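Local structure of ribosomal protein uL16 3-hydroxylase (4CCL) at residues 123-128 with 183-188; 12-18 with 129-133; 107-113 with 197-203. The protein catalyses the iron- and 2-oxoglutarate-dependent hydroxylation of an arginine in ribosomal protein uL16, acting as a growth-regulating homodimeric oxygenase. One frame throughout, in Å; residues are numbered along the deposited sequence.

Contact 1 of 3, residues 123-128 with 183-188; sequences GPHLDQ and PGFPHE
H125 and H187 meet as a T-shaped (edge-to-face) pair: the NE2 edge of H187 is directed at one face of H125, ring centroids 4.2 Å apart and planes at 65°. With D127 these are the catalytic iron ligands, the two-histidine, one-carboxylate facial triad of 2-oxoglutarate oxygenases, with H125-L126-D127 as its HXD element. A water joins two of the three here, lying 2.8 Å from D127 OD2 and 2.9 Å from H187 NE2. The D127 carboxylate stands across the H187 ring, OD2 at the ring edge near its plane, while OD1 takes a weak bond from H125 ND1 at 3.4 Å.

One shell out, H187 ND1 donates to F185 O at 2.9 Å, in the carbonyl plane and close to the ring plane, which fixes the ring's rotation and turns NE2 to the water. Both histidines place CG between the backbone N and the carbonyl carbon (chi1 63° and 53°), and their rings rise on the same side of a single antiparallel hydrogen-bonded bridge, H125 N to H187 O at 2.9 Å and H187 N to H125 O at 3.1 Å. A further backbone bond, G184 N to D127 O, lies in the loops beyond the bridge. L126 turns its CD2 methyl onto P186 CD (3.8 Å), P124 and E188 lie side by side, and W142 of strand 140-145 touches H187.

Two imidazole NE2 atoms and a carboxylate oxygen thus converge, an arrangement consistent with a site preset for one iron(II).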
loop_
_atom_site.group_PDB
_atom_site.type_symbol
_atom_site.label_atom_id
_atom_site.label_comp_id
_atom_site.label_asym_id
_atom_site.label_seq_id
_atom_site.Cartn_x
_atom_site.Cartn_y
_atom_site.Cartn_z
ATOM N N GLY B 123 15.308 26.799 -17.346
ATOM C CA GLY B 123 16.656 26.389 -16.973
ATOM C C GLY B 123 16.980 24.979 -17.442
ATOM O O GLY B 123 16.127 24.320 -18.037
ATOM N N PRO B 124 18.213 24.501 -17.184
ATOM C CA PRO B 124 18.531 23.118 -17.557
ATOM C C PRO B 124 17.851 22.129 -16.621
ATOM O O PRO B 124 17.818 22.376 -15.419
ATOM C CB PRO B 124 20.057 23.035 -17.381
ATOM C CG PRO B 124 20.507 24.385 -16.872
ATOM C CD PRO B 124 19.291 25.116 -16.394
ATOM N N HIS B 125 17.328 21.026 -17.152
ATOM C CA HIS B 125 16.643 20.047 -16.307
ATOM C C HIS B 125 16.544 18.642 -16.900
ATOM O O HIS B 125 16.707 18.445 -18.105
ATOM C CB HIS B 125 15.254 20.554 -15.905
ATOM C CG HIS B 125 14.325 20.757 -17.060
ATOM N ND1 HIS B 125 13.169 20.025 -17.220
ATOM C CD2 HIS B 125 14.383 21.607 -18.112
ATOM C CE1 HIS B 125 12.553 20.416 -18.322
ATOM N NE2 HIS B 125 13.267 21.373 -18.880
ATOM N N LEU B 126 16.264 17.676 -16.030
ATOM C CA LEU B 126 16.035 16.292 -16.425
ATOM C C LEU B 126 14.559 15.941 -16.272
ATOM O O LEU B 126 13.877 16.469 -15.393
ATOM C CB LEU B 126 16.876 15.348 -15.559
ATOM C CG LEU B 126 18.302 15.069 -16.032
ATOM C CD1 LEU B 126 19.015 14.132 -15.079
ATOM C CD2 LEU B 126 18.264 14.476 -17.418
ATOM N N ASP B 127 14.069 15.060 -17.136
ATOM C CA ASP B 127 12.724 14.513 -16.997
ATOM C C ASP B 127 12.824 13.002 -16.869
ATOM O O ASP B 127 13.814 12.406 -17.290
ATOM C CB ASP B 127 11.852 14.871 -18.204
ATOM C CG ASP B 127 11.401 16.318 -18.195
ATOM O OD1 ASP B 127 11.577 16.992 -17.160
ATOM O OD2 ASP B 127 10.858 16.776 -19.224
ATOM N N GLN B 128 11.814 12.380 -16.271
ATOM C CA GLN B 128 11.745 10.922 -16.243
ATOM C C GLN B 128 10.887 10.384 -17.380
ATOM O O GLN B 128 10.648 9.180 -17.476
ATOM C CB GLN B 128 11.248 10.400 -14.892
ATOM C CG GLN B 128 12.301 10.428 -13.793
ATOM C CD GLN B 128 13.605 9.760 -14.205
ATOM O OE1 GLN B 128 14.688 10.270 -13.920
ATOM N NE2 GLN B 128 13.506 8.614 -14.874
ATOM N N PRO B 183 13.681 10.132 -21.851
ATOM C CA PRO B 183 14.005 10.422 -20.449
ATOM C C PRO B 183 15.480 10.206 -20.131
ATOM O O PRO B 183 16.091 9.273 -20.650
ATOM C CB PRO B 183 13.152 9.410 -19.678
ATOM C CG PRO B 183 12.869 8.323 -20.651
ATOM C CD PRO B 183 12.734 9.012 -21.972
ATOM N N GLY B 184 16.042 11.064 -19.287
ATOM C CA GLY B 184 17.424 10.919 -18.871
ATOM C C GLY B 184 18.382 11.878 -19.555
ATOM O O GLY B 184 19.545 11.987 -19.162
ATOM N N PHE B 185 17.900 12.574 -20.580
ATOM C CA PHE B 185 18.734 13.523 -21.309
ATOM C C PHE B 185 18.511 14.942 -20.809
ATOM O O PHE B 185 17.412 15.479 -20.928
ATOM C CB PHE B 185 18.453 13.448 -22.814
ATOM C CG PHE B 185 18.947 12.186 -23.460
ATOM C CD1 PHE B 185 18.206 11.020 -23.382
ATOM C CD2 PHE B 185 20.153 12.165 -24.144
ATOM C CE1 PHE B 185 18.655 9.855 -23.973
ATOM C CE2 PHE B 185 20.609 11.001 -24.738
ATOM C CZ PHE B 185 19.857 9.845 -24.652
ATOM N N PRO B 186 19.558 15.557 -20.243
ATOM C CA PRO B 186 19.436 16.933 -19.759
ATOM C C PRO B 186 19.190 17.885 -20.915
ATOM O O PRO B 186 19.831 17.774 -21.961
ATOM C CB PRO B 186 20.801 17.207 -19.123
ATOM C CG PRO B 186 21.726 16.265 -19.801
ATOM C CD PRO B 186 20.920 15.027 -20.067
ATOM N N HIS B 187 18.254 18.804 -20.729
ATOM C CA HIS B 187 17.928 19.757 -21.772
ATOM C C HIS B 187 17.584 21.118 -21.192
ATOM O O HIS B 187 17.137 21.232 -20.051
ATOM C CB HIS B 187 16.776 19.240 -22.633
ATOM C CG HIS B 187 15.571 18.837 -21.846
ATOM N ND1 HIS B 187 15.416 17.577 -21.317
ATOM C CD2 HIS B 187 14.460 19.532 -21.499
ATOM C CE1 HIS B 187 14.262 17.507 -20.675
ATOM N NE2 HIS B 187 13.664 18.683 -20.771
ATOM N N GLU B 188 17.812 22.151 -21.990
ATOM C CA GLU B 188 17.505 23.509 -21.596
ATOM C C GLU B 188 17.127 24.257 -22.853
ATOM O O GLU B 188 17.682 24.002 -23.912
ATOM C CB GLU B 188 18.731 24.166 -20.969
ATOM C CG GLU B 188 18.541 25.630 -20.622
ATOM C CD GLU B 188 19.783 26.259 -20.028
ATOM O OE1 GLU B 188 20.894 25.760 -20.303
ATOM O OE2 GLU B 188 19.645 27.249 -19.282
HETATM O O HOH W 1 15.278 14.382 -20.139
HETATM O O HOH W 2 10.790 19.214 -20.508
#

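Contact 2 of 3, residues 12-18 with 129-133; sequences FLERHWQ and YDVFI. With SO4 (sulfate ion), chain M.
D130 faces the W17 indole and the Q18 amide. Its carboxylate lies over one face of the indole, planes 17° apart, with CG 3.7 Å from W17 CH2. Q18 lays its CG over the same ring, then bends (chi2 -95°) to bring NE2 to D130 OD1 at 2.7 Å; the oxygen uses its syn lone pair and lies in the amide plane. Y180 OH hydrogen-bonds D130 OD2, and R107 NH2 forms a salt bridge with OD1. With an alanine in place of Q18, D130 OD1 would probably lose its amide donor and part of the indole face would be uncovered.

The contact seats the C-terminal end of helix 9-15 and the turn after it against strand 131-135, in the larger sheet of the cupin-like JmjC fold. W17 NE1 hydrogen-bonds D230 OD1 of the second subunit. F12, its CG anti to the backbone N (chi1 174°), comes at F132 from the opposite direction and places CZ 3.4 Å from F132 CZ, the rings oblique. F132 CE1 sits at the W17 edge, 4.1 Å from CZ3. R15 NH1 and the neighbouring H16 NE2 donate to a sulfate ion, probably from the crystallisation liquor.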
loop_
_atom_site.group_PDB
_atom_site.type_symbol
_atom_site.label_atom_id
_atom_site.label_comp_id
_atom_site.label_asym_id
_atom_site.label_seq_id
_atom_site.Cartn_x
_atom_site.Cartn_y
_atom_site.Cartn_z
ATOM N N PHE B 12 11.433 6.272 -36.835
ATOM C CA PHE B 12 11.530 6.952 -35.550
ATOM C C PHE B 12 11.420 5.964 -34.398
ATOM O O PHE B 12 12.257 5.953 -33.493
ATOM C CB PHE B 12 10.442 8.018 -35.425
ATOM C CG PHE B 12 10.391 8.672 -34.076
ATOM C CD1 PHE B 12 11.240 9.723 -33.769
ATOM C CD2 PHE B 12 9.494 8.238 -33.112
ATOM C CE1 PHE B 12 11.195 10.329 -32.529
ATOM C CE2 PHE B 12 9.444 8.840 -31.869
ATOM C CZ PHE B 12 10.296 9.887 -31.577
ATOM N N LEU B 13 10.375 5.145 -34.441
ATOM C CA LEU B 13 10.144 4.119 -33.438
ATOM C C LEU B 13 11.327 3.168 -33.362
ATOM O O LEU B 13 11.702 2.721 -32.280
ATOM C CB LEU B 13 8.870 3.332 -33.756
ATOM C CG LEU B 13 7.555 4.106 -33.669
ATOM C CD1 LEU B 13 6.369 3.216 -34.010
ATOM C CD2 LEU B 13 7.394 4.716 -32.291
ATOM N N GLU B 14 11.902 2.845 -34.514
ATOM C CA GLU B 14 13.026 1.920 -34.544
ATOM C C GLU B 14 14.317 2.525 -33.981
ATOM O O GLU B 14 14.909 1.984 -33.048
ATOM C CB GLU B 14 13.256 1.437 -35.980
ATOM C CG GLU B 14 13.773 0.012 -36.101
ATOM C CD GLU B 14 15.279 -0.055 -36.271
ATOM O OE1 GLU B 14 16.002 0.271 -35.305
ATOM O OE2 GLU B 14 15.737 -0.430 -37.371
ATOM N N ARG B 15 14.749 3.646 -34.551
ATOM C CA ARG B 15 16.019 4.275 -34.172
ATOM C C ARG B 15 16.021 5.197 -32.946
ATOM O O ARG B 15 17.014 5.280 -32.223
ATOM C CB ARG B 15 16.653 4.972 -35.379
ATOM C CG ARG B 15 16.977 4.012 -36.511
ATOM C CD ARG B 15 17.829 4.656 -37.591
ATOM N NE ARG B 15 17.169 5.800 -38.213
ATOM C CZ ARG B 15 17.523 7.065 -38.011
ATOM N NH1 ARG B 15 18.537 7.351 -37.205
ATOM N NH2 ARG B 15 16.865 8.044 -38.617
ATOM N N HIS B 16 14.915 5.896 -32.731
ATOM C CA HIS B 16 14.879 7.020 -31.794
ATOM C C HIS B 16 14.144 6.793 -30.475
ATOM O O HIS B 16 14.727 6.975 -29.408
ATOM C CB HIS B 16 14.487 8.327 -32.489
ATOM C CG HIS B 16 15.590 8.896 -33.332
ATOM N ND1 HIS B 16 15.483 9.035 -34.700
ATOM C CD2 HIS B 16 16.824 9.332 -33.002
ATOM C CE1 HIS B 16 16.605 9.547 -35.173
ATOM N NE2 HIS B 16 17.438 9.738 -34.164
ATOM N N TRP B 17 12.859 6.456 -30.557
ATOM C CA TRP B 17 11.991 6.397 -29.386
ATOM C C TRP B 17 12.592 5.603 -28.230
ATOM O O TRP B 17 13.034 4.468 -28.398
ATOM C CB TRP B 17 10.668 5.745 -29.783
ATOM C CG TRP B 17 9.781 5.435 -28.629
ATOM C CD1 TRP B 17 9.586 4.218 -28.045
ATOM C CD2 TRP B 17 8.965 6.361 -27.913
ATOM N NE1 TRP B 17 8.691 4.329 -27.009
ATOM C CE2 TRP B 17 8.297 5.640 -26.905
ATOM C CE3 TRP B 17 8.734 7.736 -28.023
ATOM C CZ2 TRP B 17 7.414 6.241 -26.016
ATOM C CZ3 TRP B 17 7.856 8.333 -27.139
ATOM C CH2 TRP B 17 7.206 7.587 -26.148
ATOM N N GLN B 18 12.604 6.239 -27.059
ATOM C CA GLN B 18 13.195 5.693 -25.838
ATOM C C GLN B 18 14.684 5.372 -25.983
ATOM O O GLN B 18 15.225 4.559 -25.233
ATOM C CB GLN B 18 12.427 4.451 -25.376
ATOM C CG GLN B 18 11.110 4.749 -24.690
ATOM C CD GLN B 18 11.245 4.799 -23.181
ATOM O OE1 GLN B 18 11.878 3.935 -22.576
ATOM N NE2 GLN B 18 10.655 5.818 -22.567
ATOM N N TYR B 129 10.422 11.282 -18.242
ATOM C CA TYR B 129 9.506 10.893 -19.305
ATOM C C TYR B 129 9.914 11.412 -20.682
ATOM O O TYR B 129 10.666 12.382 -20.799
ATOM C CB TYR B 129 8.098 11.381 -18.973
ATOM C CG TYR B 129 7.671 11.075 -17.556
ATOM C CD1 TYR B 129 7.172 9.824 -17.217
ATOM C CD2 TYR B 129 7.774 12.036 -16.555
ATOM C CE1 TYR B 129 6.783 9.540 -15.920
ATOM C CE2 TYR B 129 7.389 11.762 -15.261
ATOM C CZ TYR B 129 6.896 10.514 -14.948
ATOM O OH TYR B 129 6.512 10.242 -13.656
ATOM N N ASP B 130 9.404 10.752 -21.717
ATOM C CA ASP B 130 9.598 11.194 -23.089
ATOM C C ASP B 130 8.794 12.465 -23.314
ATOM O O ASP B 130 7.764 12.678 -22.676
ATOM C CB ASP B 130 9.125 10.118 -24.064
ATOM C CG ASP B 130 9.755 8.768 -23.794
ATOM O OD1 ASP B 130 9.243 8.036 -22.918
ATOM O OD2 ASP B 130 10.766 8.440 -24.453
ATOM N N VAL B 131 9.268 13.316 -24.217
ATOM C CA VAL B 131 8.541 14.532 -24.549
ATOM C C VAL B 131 8.780 14.945 -26.000
ATOM O O VAL B 131 9.871 14.745 -26.541
ATOM C CB VAL B 131 8.904 15.694 -23.582
ATOM C CG1 VAL B 131 10.347 16.140 -23.775
ATOM C CG2 VAL B 131 7.942 16.868 -23.750
ATOM N N PHE B 132 7.747 15.488 -26.638
ATOM C CA PHE B 132 7.914 16.128 -27.936
ATOM C C PHE B 132 7.719 17.624 -27.745
ATOM O O PHE B 132 6.661 18.059 -27.299
ATOM C CB PHE B 132 6.896 15.598 -28.948
ATOM C CG PHE B 132 7.171 14.198 -29.416
ATOM C CD1 PHE B 132 6.687 13.110 -28.709
ATOM C CD2 PHE B 132 7.900 13.969 -30.573
ATOM C CE1 PHE B 132 6.933 11.821 -29.139
ATOM C CE2 PHE B 132 8.150 12.681 -31.008
ATOM C CZ PHE B 132 7.664 11.606 -30.290
ATOM N N ILE B 133 8.733 18.418 -28.069
ATOM C CA ILE B 133 8.613 19.858 -27.889
ATOM C C ILE B 133 8.439 20.563 -29.231
ATOM O O ILE B 133 9.360 20.628 -30.043
ATOM C CB ILE B 133 9.814 20.443 -27.128
ATOM C CG1 ILE B 133 9.992 19.716 -25.792
ATOM C CG2 ILE B 133 9.623 21.933 -26.911
ATOM C CD1 ILE B 133 11.259 20.091 -25.043
HETATM S S SO4 M . 19.415 11.060 -36.963
HETATM O O1 SO4 M . 18.145 11.263 -37.658
HETATM O O2 SO4 M . 19.965 9.756 -37.320
HETATM O O3 SO4 M . 20.358 12.104 -37.349
HETATM O O4 SO4 M . 19.213 11.120 -35.519
#

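Contact 3 of 3, residues 107-113 with 197-203; sequences RIDDLMI and NYSVGFR
The F202 ring carries I108 CG1 over one face in a CH-pi contact, 4.1 Å from the centroid and 21° off the normal. At the Y198 ring, L111 CD1 sits at the edge, while I113 runs alongside, its CD1 3.7 Å from Y198 CE2. The R107 guanidinium has R203 O at its edge, a weak bond from NH1; its stronger partner is D230 of the second subunit. Most of these groups belong to antiparallel strands 108-113 and 197-202, inner neighbours in the major sheet of the JmjC double-stranded beta-helix.

L111, V200, I113 and Y198 project from one face of the sheet, selenomethionine M112 and S199 from the other. V200, with CG1 anti to the backbone N (chi1 180°), forks its methyls: CG1 meets I108 CD1 at 3.8 Å and CG2 meets L111 CD2 at 3.5 Å. M112 and S199 form a hydrogen-bonded pair. The planes of the R203 guanidinium and D109 carboxylate are 74° apart, with NH1 4.4 Å from OD1, beyond a salt bridge; a water bonded to OD1 accepts weakly from NH1. R276 salt-bridges D109, and Q274 O takes R203 NH1.

Between I108 and L111 the register slips by one residue, a beta bulge opposite G201: G201 N donates almost straight to D110 O at 2.9 Å, while D109 N reaches G201 O at 2.8 Å from above its carbonyl plane.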
loop_
_atom_site.group_PDB
_atom_site.type_symbol
_atom_site.label_atom_id
_atom_site.label_comp_id
_atom_site.label_asym_id
_atom_site.label_seq_id
_atom_site.Cartn_x
_atom_site.Cartn_y
_atom_site.Cartn_z
ATOM N N ARG B 107 0.332 5.493 -22.787
ATOM C CA ARG B 107 1.629 6.096 -22.488
ATOM C C ARG B 107 1.647 7.624 -22.589
ATOM O O ARG B 107 2.502 8.277 -21.988
ATOM C CB ARG B 107 2.713 5.500 -23.389
ATOM C CG ARG B 107 3.025 4.039 -23.100
ATOM C CD ARG B 107 4.021 3.892 -21.962
ATOM N NE ARG B 107 5.381 4.209 -22.390
ATOM C CZ ARG B 107 5.996 5.363 -22.151
ATOM N NH1 ARG B 107 5.377 6.321 -21.477
ATOM N NH2 ARG B 107 7.234 5.556 -22.581
ATOM N N ILE B 108 0.708 8.196 -23.336
ATOM C CA ILE B 108 0.687 9.644 -23.534
ATOM C C ILE B 108 0.079 10.330 -22.310
ATOM O O ILE B 108 -0.780 9.762 -21.635
ATOM C CB ILE B 108 -0.057 10.045 -24.840
ATOM C CG1 ILE B 108 0.462 11.383 -25.370
ATOM C CG2 ILE B 108 -1.566 10.087 -24.633
ATOM C CD1 ILE B 108 -0.221 11.849 -26.644
ATOM N N ASP B 109 0.537 11.540 -22.005
ATOM C CA ASP B 109 0.052 12.223 -20.812
ATOM C C ASP B 109 -0.884 13.381 -21.131
ATOM O O ASP B 109 -2.101 13.239 -21.013
ATOM C CB ASP B 109 1.226 12.724 -19.964
ATOM C CG ASP B 109 0.783 13.268 -18.615
ATOM O OD1 ASP B 109 -0.346 12.950 -18.189
ATOM O OD2 ASP B 109 1.565 14.004 -17.977
ATOM N N ASP B 110 -0.312 14.498 -21.575
ATOM C CA ASP B 110 -1.055 15.735 -21.816
ATOM C C ASP B 110 -0.203 16.756 -22.573
ATOM O O ASP B 110 0.964 16.504 -22.873
ATOM C CB ASP B 110 -1.533 16.352 -20.495
ATOM C CG ASP B 110 -2.838 15.753 -20.003
ATOM O OD1 ASP B 110 -3.755 15.559 -20.829
ATOM O OD2 ASP B 110 -2.937 15.453 -18.795
ATOM N N LEU B 111 -0.795 17.917 -22.845
ATOM C CA LEU B 111 -0.141 18.986 -23.594
ATOM C C LEU B 111 0.085 20.196 -22.691
ATOM O O LEU B 111 -0.875 20.839 -22.262
ATOM C CB LEU B 111 -1.020 19.381 -24.790
ATOM C CG LEU B 111 -0.476 20.160 -26.000
ATOM C CD1 LEU B 111 -0.093 21.590 -25.671
ATOM C CD2 LEU B 111 0.700 19.441 -26.618
HETATM N N MSE B 112 1.346 20.521 -22.412
HETATM C CA MSE B 112 1.630 21.722 -21.627
HETATM C C MSE B 112 2.249 22.804 -22.511
HETATM O O MSE B 112 3.117 22.522 -23.335
HETATM C CB MSE B 112 2.506 21.403 -20.403
HETATM C CG MSE B 112 4.015 21.549 -20.599
HETATM SE SE MSE B 112 4.686 23.372 -20.308
HETATM C CE MSE B 112 6.572 23.022 -20.633
ATOM N N ILE B 113 1.782 24.038 -22.353
ATOM C CA ILE B 113 2.243 25.136 -23.202
ATOM C C ILE B 113 3.079 26.137 -22.416
ATOM O O ILE B 113 2.737 26.483 -21.290
ATOM C CB ILE B 113 1.055 25.885 -23.847
ATOM C CG1 ILE B 113 0.196 24.919 -24.659
ATOM C CG2 ILE B 113 1.544 27.030 -24.730
ATOM C CD1 ILE B 113 -0.969 25.573 -25.363
ATOM N N ASN B 197 5.854 27.291 -26.955
ATOM C CA ASN B 197 6.267 25.897 -27.057
ATOM C C ASN B 197 5.175 24.955 -26.575
ATOM O O ASN B 197 4.520 25.211 -25.559
ATOM C CB ASN B 197 7.558 25.651 -26.273
ATOM C CG ASN B 197 8.802 25.854 -27.118
ATOM O OD1 ASN B 197 9.870 25.330 -26.802
ATOM N ND2 ASN B 197 8.668 26.613 -28.200
ATOM N N TYR B 198 4.988 23.864 -27.309
ATOM C CA TYR B 198 3.950 22.905 -26.980
ATOM C C TYR B 198 4.583 21.560 -26.691
ATOM O O TYR B 198 5.050 20.873 -27.594
ATOM C CB TYR B 198 2.969 22.772 -28.145
ATOM C CG TYR B 198 2.422 24.094 -28.622
ATOM C CD1 TYR B 198 3.151 24.894 -29.496
ATOM C CD2 TYR B 198 1.184 24.549 -28.191
ATOM C CE1 TYR B 198 2.663 26.106 -29.929
ATOM C CE2 TYR B 198 0.684 25.762 -28.622
ATOM C CZ TYR B 198 1.430 26.535 -29.491
ATOM O OH TYR B 198 0.944 27.744 -29.923
ATOM N N SER B 199 4.547 21.162 -25.427
ATOM C CA SER B 199 5.146 19.908 -25.016
ATOM C C SER B 199 4.092 18.816 -24.906
ATOM O O SER B 199 3.177 18.896 -24.076
ATOM C CB SER B 199 5.899 20.081 -23.694
ATOM O OG SER B 199 6.977 20.993 -23.841
ATOM N N VAL B 200 4.232 17.800 -25.752
ATOM C CA VAL B 200 3.395 16.623 -25.661
ATOM C C VAL B 200 4.175 15.701 -24.759
ATOM O O VAL B 200 5.240 15.195 -25.135
ATOM C CB VAL B 200 3.241 15.924 -27.021
ATOM C CG1 VAL B 200 2.360 14.687 -26.886
ATOM C CG2 VAL B 200 2.682 16.878 -28.061
ATOM N N GLY B 201 3.643 15.496 -23.561
ATOM C CA GLY B 201 4.334 14.740 -22.542
ATOM C C GLY B 201 3.864 13.307 -22.502
ATOM O O GLY B 201 2.786 12.976 -22.997
ATOM N N PHE B 202 4.678 12.457 -21.894
ATOM C CA PHE B 202 4.334 11.053 -21.747
ATOM C C PHE B 202 4.469 10.629 -20.293
ATOM O O PHE B 202 5.058 11.340 -19.480
ATOM C CB PHE B 202 5.190 10.182 -22.671
ATOM C CG PHE B 202 4.804 10.285 -24.121
ATOM C CD1 PHE B 202 5.196 11.373 -24.880
ATOM C CD2 PHE B 202 4.036 9.299 -24.718
ATOM C CE1 PHE B 202 4.838 11.474 -26.207
ATOM C CE2 PHE B 202 3.675 9.393 -26.047
ATOM C CZ PHE B 202 4.076 10.484 -26.793
ATOM N N ARG B 203 3.895 9.482 -19.964
ATOM C CA ARG B 203 3.877 9.024 -18.587
ATOM C C ARG B 203 4.155 7.534 -18.511
ATOM O O ARG B 203 3.571 6.744 -19.251
ATOM C CB ARG B 203 2.520 9.333 -17.951
ATOM C CG ARG B 203 1.344 8.978 -18.843
ATOM C CD ARG B 203 0.018 9.378 -18.223
ATOM N NE ARG B 203 -0.259 8.642 -16.995
ATOM C CZ ARG B 203 -1.429 8.658 -16.365
ATOM N NH1 ARG B 203 -2.436 9.370 -16.855
ATOM N NH2 ARG B 203 -1.593 7.959 -15.251
HETATM O O HOH W 3 -2.778 12.030 -18.132
#

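Contacts 2 and 3 are buried, whereas contact 1, with the iron ligands, is only partly so. Contact 3 is extended antiparallel strand pairing broken by a bulge; contact 1 has a single bridge and brings together the iron-binding side chains; contact 2 has no strand pairing and joins aromatic packing to one amide-carboxylate bond. Strands 131-135 and 195-202 are neighbours in the larger sheet, tying contacts 2 and 3 together with a probable hydrogen bond from V200 N to F132 O, while strand 187-191 of contact 1 belongs to the smaller sheet. P183 packs on D130, linking contacts 1 and 2; contacts 1 and 3 do not touch. Contacts 2 and 3 both reach D230 of the second subunit.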